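Local coordinates for protein glutathione peroxidase (Schistosoma mansoni, PDB 2V1M) that reduces hydrogen peroxide with glutathione, giving glutathione disulfide and water, as a selenocysteine-dependent peroxidase with a thioredoxin-like fold, at residues F14-K17 and D23-L26; E55-L60 and G95-M100. All blocks are in the same frame, centred on the assembly; numbering follows the deposited sequence.

Contact 1: F14-K17 and D23-L26; sequences FTVK and DVSL
Lys17 and Asp23 face each other across an antiparallel hairpin as a non-hydrogen-bonded pair, and a salt bridge joins their side chains. The lysine chain first runs outward, its CG anti to the backbone N (chi1 -170°), then bends at its last two torsions so that the ammonium group folds back toward the carboxylate. NZ of Lys17 reaches OD1 of Asp23 at 2.8 Å, on the syn side and only 20° out of the carboxylate plane. The same oxygen lies against the start of the lysine chain, 3.1 Å from CB of Lys17, so the aliphatic part curls round it. Thr15 points to this same face and sets its methyl CG2 over the backbone of Val24, 3.5 Å from the carbonyl O of that residue. Its neighbour across the ladder, Ser25, turns its hydroxyl OG to the amide of Glu27.

The other face is apolar. There CG2 of Val16 is directed at CD2 of Leu26, 3.8 Å away, the two side chains crossing at about a right angle, while Val24 CG1 is a looser neighbour at 4.2 Å. Phe14 touches Leu26 through CB; its ring leads away to meet Trp8 edge-to-face and to pack near Phe117. Between the faces, Val16 and Val24 form a hydrogen-bonded pair, with Val16 N to Val24 O at 3.0 Å and Val24 N to Val16 O at 2.8 Å. A further straight bond, Leu26 N to Phe14 O at 2.8 Å, continues the ladder beyond the strands.

The hairpin is thus two-sided: Val16 and Leu26 reach inward to Phe70 and Leu68 of strand 65-71, whereas an ion pair bridges the exposed face, where solvent would be expected to weaken its electrostatic contribution.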
ATOM      1  N   PHE A  14       9.281   7.282   8.089  1.00  3.15           N
ATOM      2  CA  PHE A  14       8.974   8.003   6.842  1.00  3.26           C
ATOM      3  C   PHE A  14       7.763   8.891   6.991  1.00  3.23           C
ATOM      4  O   PHE A  14       6.826   8.589   7.752  1.00  4.04           O
ATOM      5  CB  PHE A  14       8.763   7.019   5.680  1.00  3.75           C
ATOM      6  CG  PHE A  14       9.933   6.132   5.532  1.00  4.16           C
ATOM      7  CD1 PHE A  14      11.152   6.643   5.047  1.00  4.74           C
ATOM      8  CD2 PHE A  14       9.895   4.820   6.011  1.00  4.39           C
ATOM      9  CE1 PHE A  14      12.301   5.865   5.017  1.00  5.49           C
ATOM     10  CE2 PHE A  14      11.042   4.039   5.997  1.00  5.30           C
ATOM     11  CZ  PHE A  14      12.230   4.549   5.532  1.00  5.17           C
ATOM     12  N   THR A  15       7.777   9.976   6.207  1.00  3.69           N
ATOM     13  CA  THR A  15       6.696  10.923   6.124  1.00  3.49           C
ATOM     14  C   THR A  15       6.249  10.970   4.669  1.00  3.37           C
ATOM     15  O   THR A  15       7.100  10.965   3.743  1.00  3.81           O
ATOM     16  CB  THR A  15       7.154  12.336   6.630  1.00  4.07           C
ATOM     17  OG1 THR A  15       7.609  12.177   7.977  1.00  5.61           O
ATOM     18  CG2 THR A  15       6.017  13.332   6.662  1.00  4.88           C
ATOM     19  N   VAL A  16       4.939  10.982   4.450  1.00  3.31           N
ATOM     20  CA  VAL A  16       4.352  10.924   3.102  1.00  3.49           C
ATOM     21  C   VAL A  16       3.205  11.894   3.039  1.00  3.11           C
ATOM     22  O   VAL A  16       2.545  12.191   4.047  1.00  5.15           O
ATOM     23  CB  VAL A  16       3.884   9.490   2.745  1.00  3.90           C
ATOM     24  CG1 VAL A  16       5.087   8.549   2.547  1.00  5.07           C
ATOM     25  CG2 VAL A  16       2.938   8.923   3.790  1.00  4.90           C
ATOM     26  N   LYS A  17       2.915  12.373   1.844  1.00  2.93           N
ATOM     27  CA  LYS A  17       1.780  13.269   1.625  1.00  3.65           C
ATOM     28  C   LYS A  17       0.536  12.422   1.329  1.00  3.03           C
ATOM     29  O   LYS A  17       0.535  11.592   0.420  1.00  3.26           O
ATOM     30  CB  LYS A  17       2.106  14.179   0.444  1.00  3.82           C
ATOM     31  CG  LYS A  17       1.109  15.332   0.247  1.00  4.53           C
ATOM     32  CD  LYS A  17       1.487  16.243  -0.937  1.00  5.97           C
ATOM     33  CE  LYS A  17       2.885  16.876  -0.797  1.00  6.94           C
ATOM     34  NZ  LYS A  17       2.954  17.722   0.398  1.00  7.36           N
ATOM     35  N   ASP A  23       0.662  16.141   4.841  1.00  3.44           N
ATOM     36  CA  ASP A  23       1.782  15.272   5.156  1.00  3.92           C
ATOM     37  C   ASP A  23       1.525  14.609   6.489  1.00  3.96           C
ATOM     38  O   ASP A  23       1.067  15.259   7.457  1.00  5.32           O
ATOM     39  CB  ASP A  23       3.072  16.093   5.167  1.00  4.76           C
ATOM     40  CG  ASP A  23       3.558  16.478   3.749  1.00  5.39           C
ATOM     41  OD1 ASP A  23       2.852  16.218   2.725  1.00  6.03           O
ATOM     42  OD2 ASP A  23       4.654  17.123   3.689  1.00  5.63           O
ATOM     43  N   VAL A  24       1.897  13.328   6.565  1.00  4.02           N
ATOM     44  CA  VAL A  24       1.701  12.517   7.744  1.00  4.32           C
ATOM     45  C   VAL A  24       2.924  11.629   7.924  1.00  3.45           C
ATOM     46  O   VAL A  24       3.400  10.983   6.985  1.00  4.28           O
ATOM     47  CB  VAL A  24       0.377  11.772   7.654  1.00  6.29           C
ATOM     48  CG1 VAL A  24       0.380  10.820   6.548  1.00  6.85           C
ATOM     49  CG2 VAL A  24       0.030  11.121   8.972  1.00  8.78           C
ATOM     50  N   SER A  25       3.409  11.594   9.158  1.00  3.89           N
ATOM     51  CA  SER A  25       4.429  10.614   9.513  1.00  3.41           C
ATOM     52  C   SER A  25       3.750   9.237   9.704  1.00  3.38           C
ATOM     53  O   SER A  25       2.707   9.115  10.367  1.00  3.54           O
ATOM     54  CB  SER A  25       5.111  11.010  10.812  1.00  4.41           C
ATOM     55  OG  SER A  25       5.845   9.890  11.318  1.00  3.90           O
ATOM     56  N   LEU A  26       4.426   8.196   9.223  1.00  3.22           N
ATOM     57  CA  LEU A  26       3.933   6.827   9.396  1.00  3.44           C
ATOM     58  C   LEU A  26       4.037   6.331  10.837  1.00  3.20           C
ATOM     59  O   LEU A  26       3.537   5.259  11.143  1.00  3.45           O
ATOM     60  CB  LEU A  26       4.586   5.864   8.405  1.00  3.56           C
ATOM     61  CG  LEU A  26       4.382   6.249   6.936  1.00  3.94           C
ATOM     62  CD1 LEU A  26       5.076   5.193   6.060  1.00  4.65           C
ATOM     63  CD2 LEU A  26       2.917   6.380   6.596  1.00  4.80           C
TER

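Contact 2: E55-L60 and G95-M100; sequences EMHTRL and GVQFDM
His57 lays one face of its imidazole against the Gln97-Phe98 peptide. The amide N of Phe98 sits 3.9 Å above the ring plane, over its centre, and the carbonyl carbon of Gln97 is displaced toward the rim. With CG anti to the backbone N (chi1 169°), the ring projects from helix 46-60 toward the chain that follows helix 83-94. Its two nitrogens meet aliphatic carbons there: ND1 of His57 is 3.6 Å from CB of Phe98, and NE2 of His57 is 3.5 Å from CB of Gln97. No hydrogen bond links the two segments, so the imidazole rests on Gln97 and Phe98 through van der Waals contact.

The glutamine side chain crosses that of the histidine at about a right angle, the ring and amide planes 59° apart. Beyond CG it is extended, which carries OE1 of Gln97 to 3.7 Å from OG1 of Thr58, a proximity without a hydrogen bond. The threonine hydroxyl is instead bonded to the carbonyl O of Gln54, one turn earlier in the helix, and OE1 of Gln54 accepts a bond from the backbone N of Gln97.

Phe98 turns its ring away from the imidazole. CD1 of Phe98 remains 4.1 Å from CB of His57, in an oblique approach. Val96 CG1 lies 3.4 Å above the centre of the phenyl ring, and Leu53, Ile67 and Ala69 add to its apolar surroundings.

This contact joins the end of helix 46-60 to the approach to edge strand 99-100. The imidazole is seated by lying over a polar peptide group and between two CB atoms, without a hydrogen bond across the segments, while Gln54 supplies a directional link between helix and loop.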
ATOM      1  N   GLU A  55     -13.271  -4.486   1.053  1.00  3.21           N
ATOM      2  CA  GLU A  55     -13.860  -5.552   1.874  0.80  3.47           C
ATOM      3  C   GLU A  55     -12.932  -5.936   3.030  1.00  3.31           C
ATOM      4  O   GLU A  55     -13.390  -6.186   4.158  1.00  4.01           O
ATOM      5  CB  GLU A  55     -14.194  -6.770   1.005  0.80  4.75           C
ATOM      6  CG  GLU A  55     -15.361  -6.555   0.053  0.80  8.75           C
ATOM      7  CD  GLU A  55     -15.214  -7.193  -1.355  0.80  8.74           C
ATOM      8  OE1 GLU A  55     -14.376  -8.091  -1.559  0.80  9.83           O
ATOM      9  OE2 GLU A  55     -15.953  -6.784  -2.294  0.80  9.02           O
ATOM     10  N   MET A  56     -11.642  -6.040   2.755  1.00  3.25           N
ATOM     11  CA  MET A  56     -10.738  -6.410   3.832  0.50  3.57           C
ATOM     12  C   MET A  56     -10.597  -5.319   4.877  1.00  3.36           C
ATOM     13  O   MET A  56     -10.548  -5.636   6.069  1.00  3.61           O
ATOM     14  CB  MET A  56      -9.384  -6.790   3.284  0.50  3.14           C
ATOM     15  CG  MET A  56      -9.414  -8.048   2.455  0.50  2.85           C
ATOM     16  SD  MET A  56      -7.888  -8.367   1.545  0.50  4.05           S
ATOM     17  CE  MET A  56      -6.794  -8.741   2.919  0.50  4.57           C
ATOM     18  N   HIS A  57     -10.568  -4.059   4.444  1.00  3.25           N
ATOM     19  CA  HIS A  57     -10.615  -2.944   5.393  1.00  3.39           C
ATOM     20  C   HIS A  57     -11.839  -3.099   6.300  1.00  3.19           C
ATOM     21  O   HIS A  57     -11.762  -2.995   7.524  1.00  3.37           O
ATOM     22  CB  HIS A  57     -10.731  -1.633   4.632  1.00  3.55           C
ATOM     23  CG  HIS A  57     -11.041  -0.483   5.525  1.00  3.95           C
ATOM     24  ND1 HIS A  57     -10.050   0.219   6.191  1.00  4.47           N
ATOM     25  CD2 HIS A  57     -12.238   0.068   5.870  1.00  4.30           C
ATOM     26  CE1 HIS A  57     -10.654   1.163   6.895  1.00  4.71           C
ATOM     27  NE2 HIS A  57     -11.966   1.084   6.737  1.00  4.59           N
ATOM     28  N   THR A  58     -13.004  -3.313   5.687  1.00  3.33           N
ATOM     29  CA  THR A  58     -14.229  -3.364   6.472  1.00  3.43           C
ATOM     30  C   THR A  58     -14.223  -4.547   7.460  1.00  3.68           C
ATOM     31  O   THR A  58     -14.717  -4.436   8.589  1.00  4.83           O
ATOM     32  CB  THR A  58     -15.427  -3.339   5.529  1.00  3.89           C
ATOM     33  OG1 THR A  58     -15.425  -2.075   4.828  1.00  4.00           O
ATOM     34  CG2 THR A  58     -16.734  -3.466   6.284  1.00  4.33           C
ATOM     35  N   ARG A  59     -13.653  -5.681   7.038  1.00  3.76           N
ATOM     36  CA  ARG A  59     -13.589  -6.849   7.917  1.00  4.46           C
ATOM     37  C   ARG A  59     -12.589  -6.661   9.067  1.00  3.84           C
ATOM     38  O   ARG A  59     -12.826  -7.157  10.184  1.00  4.83           O
ATOM     39  CB  ARG A  59     -13.252  -8.124   7.102  1.00  5.63           C
ATOM     40  CG  ARG A  59     -13.243  -9.397   7.919  1.00  7.58           C
ATOM     41  CD  ARG A  59     -12.906 -10.606   7.082  1.00 11.50           C
ATOM     42  NE  ARG A  59     -14.105 -11.168   6.480  1.00 15.54           N
ATOM     43  CZ  ARG A  59     -14.152 -12.326   5.833  0.50 13.02           C
ATOM     44  NH1 ARG A  59     -15.304 -12.748   5.330  0.50 13.03           N
ATOM     45  NH2 ARG A  59     -13.052 -13.053   5.673  0.50 11.88           N
ATOM     46  N   LEU A  60     -11.460  -5.991   8.786  1.00  3.26           N
ATOM     47  CA  LEU A  60     -10.291  -6.088   9.674  1.00  3.78           C
ATOM     48  C   LEU A  60      -9.815  -4.784  10.274  1.00  3.38           C
ATOM     49  O   LEU A  60      -8.938  -4.847  11.162  1.00  3.81           O
ATOM     50  CB  LEU A  60      -9.161  -6.789   8.925  1.00  3.95           C
ATOM     51  CG  LEU A  60      -9.478  -8.251   8.543  1.00  5.80           C
ATOM     52  CD1 LEU A  60      -8.363  -8.813   7.677  1.00  7.39           C
ATOM     53  CD2 LEU A  60      -9.743  -9.143   9.755  1.00  7.88           C
ATOM     54  N   GLY A  95     -16.183   3.158  -2.736  1.00  3.47           N
ATOM     55  CA  GLY A  95     -16.416   3.525  -1.339  1.00  3.98           C
ATOM     56  C   GLY A  95     -15.181   3.291  -0.455  1.00  2.98           C
ATOM     57  O   GLY A  95     -15.309   2.927   0.713  1.00  3.36           O
ATOM     58  N   VAL A  96     -13.985   3.574  -1.007  1.00  3.24           N
ATOM     59  CA  VAL A  96     -12.765   3.361  -0.261  1.00  3.20           C
ATOM     60  C   VAL A  96     -12.797   4.110   1.084  1.00  3.21           C
ATOM     61  O   VAL A  96     -12.968   5.348   1.109  1.00  3.62           O
ATOM     62  CB  VAL A  96     -11.555   3.853  -1.069  1.00  3.33           C
ATOM     63  CG1 VAL A  96     -10.296   3.915  -0.208  1.00  4.34           C
ATOM     64  CG2 VAL A  96     -11.342   2.934  -2.274  1.00  4.46           C
ATOM     65  N   GLN A  97     -12.561   3.348   2.156  1.00  2.93           N
ATOM     66  CA  GLN A  97     -12.474   3.927   3.512  1.00  2.97           C
ATOM     67  C   GLN A  97     -11.087   3.822   4.098  1.00  3.26           C
ATOM     68  O   GLN A  97     -10.840   4.393   5.170  1.00  4.87           O
ATOM     69  CB  GLN A  97     -13.483   3.263   4.440  1.00  3.04           C
ATOM     70  CG  GLN A  97     -14.909   3.573   4.080  1.00  3.36           C
ATOM     71  CD  GLN A  97     -15.836   2.791   4.962  1.00  3.19           C
ATOM     72  OE1 GLN A  97     -15.834   1.558   4.944  1.00  4.10           O
ATOM     73  NE2 GLN A  97     -16.590   3.485   5.822  1.00  4.08           N
ATOM     74  N   PHE A  98     -10.180   3.075   3.460  1.00  3.14           N
ATOM     75  CA  PHE A  98      -8.807   2.978   3.905  1.00  3.27           C
ATOM     76  C   PHE A  98      -8.015   4.227   3.442  1.00  3.32           C
ATOM     77  O   PHE A  98      -8.590   5.170   2.868  1.00  4.20           O
ATOM     78  CB  PHE A  98      -8.160   1.664   3.452  1.00  3.36           C
ATOM     79  CG  PHE A  98      -8.264   1.373   1.973  1.00  3.25           C
ATOM     80  CD1 PHE A  98      -9.344   0.637   1.453  1.00  3.50           C
ATOM     81  CD2 PHE A  98      -7.300   1.868   1.078  1.00  3.86           C
ATOM     82  CE1 PHE A  98      -9.438   0.390   0.087  1.00  3.95           C
ATOM     83  CE2 PHE A  98      -7.412   1.637  -0.293  1.00  4.19           C
ATOM     84  CZ  PHE A  98      -8.497   0.911  -0.800  1.00  3.82           C
ATOM     85  N   ASP A  99      -6.721   4.280   3.778  1.00  3.19           N
ATOM     86  CA  ASP A  99      -5.955   5.507   3.624  1.00  3.00           C
ATOM     87  C   ASP A  99      -5.356   5.602   2.227  1.00  2.75           C
ATOM     88  O   ASP A  99      -4.600   4.735   1.791  1.00  3.53           O
ATOM     89  CB  ASP A  99      -4.897   5.582   4.718  1.00  3.64           C
ATOM     90  CG  ASP A  99      -5.504   5.787   6.098  1.00  4.47           C
ATOM     91  OD1 ASP A  99      -6.633   6.309   6.196  1.00  6.39           O
ATOM     92  OD2 ASP A  99      -4.812   5.446   7.081  1.00  6.05           O
ATOM     93  N   MET A 100      -5.654   6.717   1.557  1.00  3.00           N
ATOM     94  CA  MET A 100      -5.158   7.069   0.234  1.00  2.91           C
ATOM     95  C   MET A 100      -4.097   8.143   0.333  1.00  3.02           C
ATOM     96  O   MET A 100      -4.211   9.101   1.123  1.00  3.40           O
ATOM     97  CB  MET A 100      -6.309   7.615  -0.630  1.00  2.94           C
ATOM     98  CG  MET A 100      -7.435   6.606  -0.953  1.00  3.02           C
ATOM     99  SD  MET A 100      -6.919   5.208  -1.975  1.00  3.40           S
ATOM    100  CE  MET A 100      -6.241   6.025  -3.417  1.00  4.88           C
TER

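Overall arrangement
Contact 1 closes before contact 2 opens along the chain; their centres lie about 19 Å apart, and their nearest atoms, about 5 Å apart, do not touch. The hairpin of strands 15-17 and 23-25 precedes strand 33-39, the first strand of the five-stranded mixed sheet, whereas contact 2 ties helix 46-60 to the chain entering strand 99-100. Strand 65-71 lies beside both, packing on the hairpin and on the chain before strand 99-100, its parallel neighbour at the sheet edge. Beyond that edge strand a backbone hydrogen bond joins Ser102 to Lys17. Contact 1 thus sits in a separate hairpin packed on the sheet, while contact 2 links a helix with the chain entering its edge strand, within the same thioredoxin-like fold.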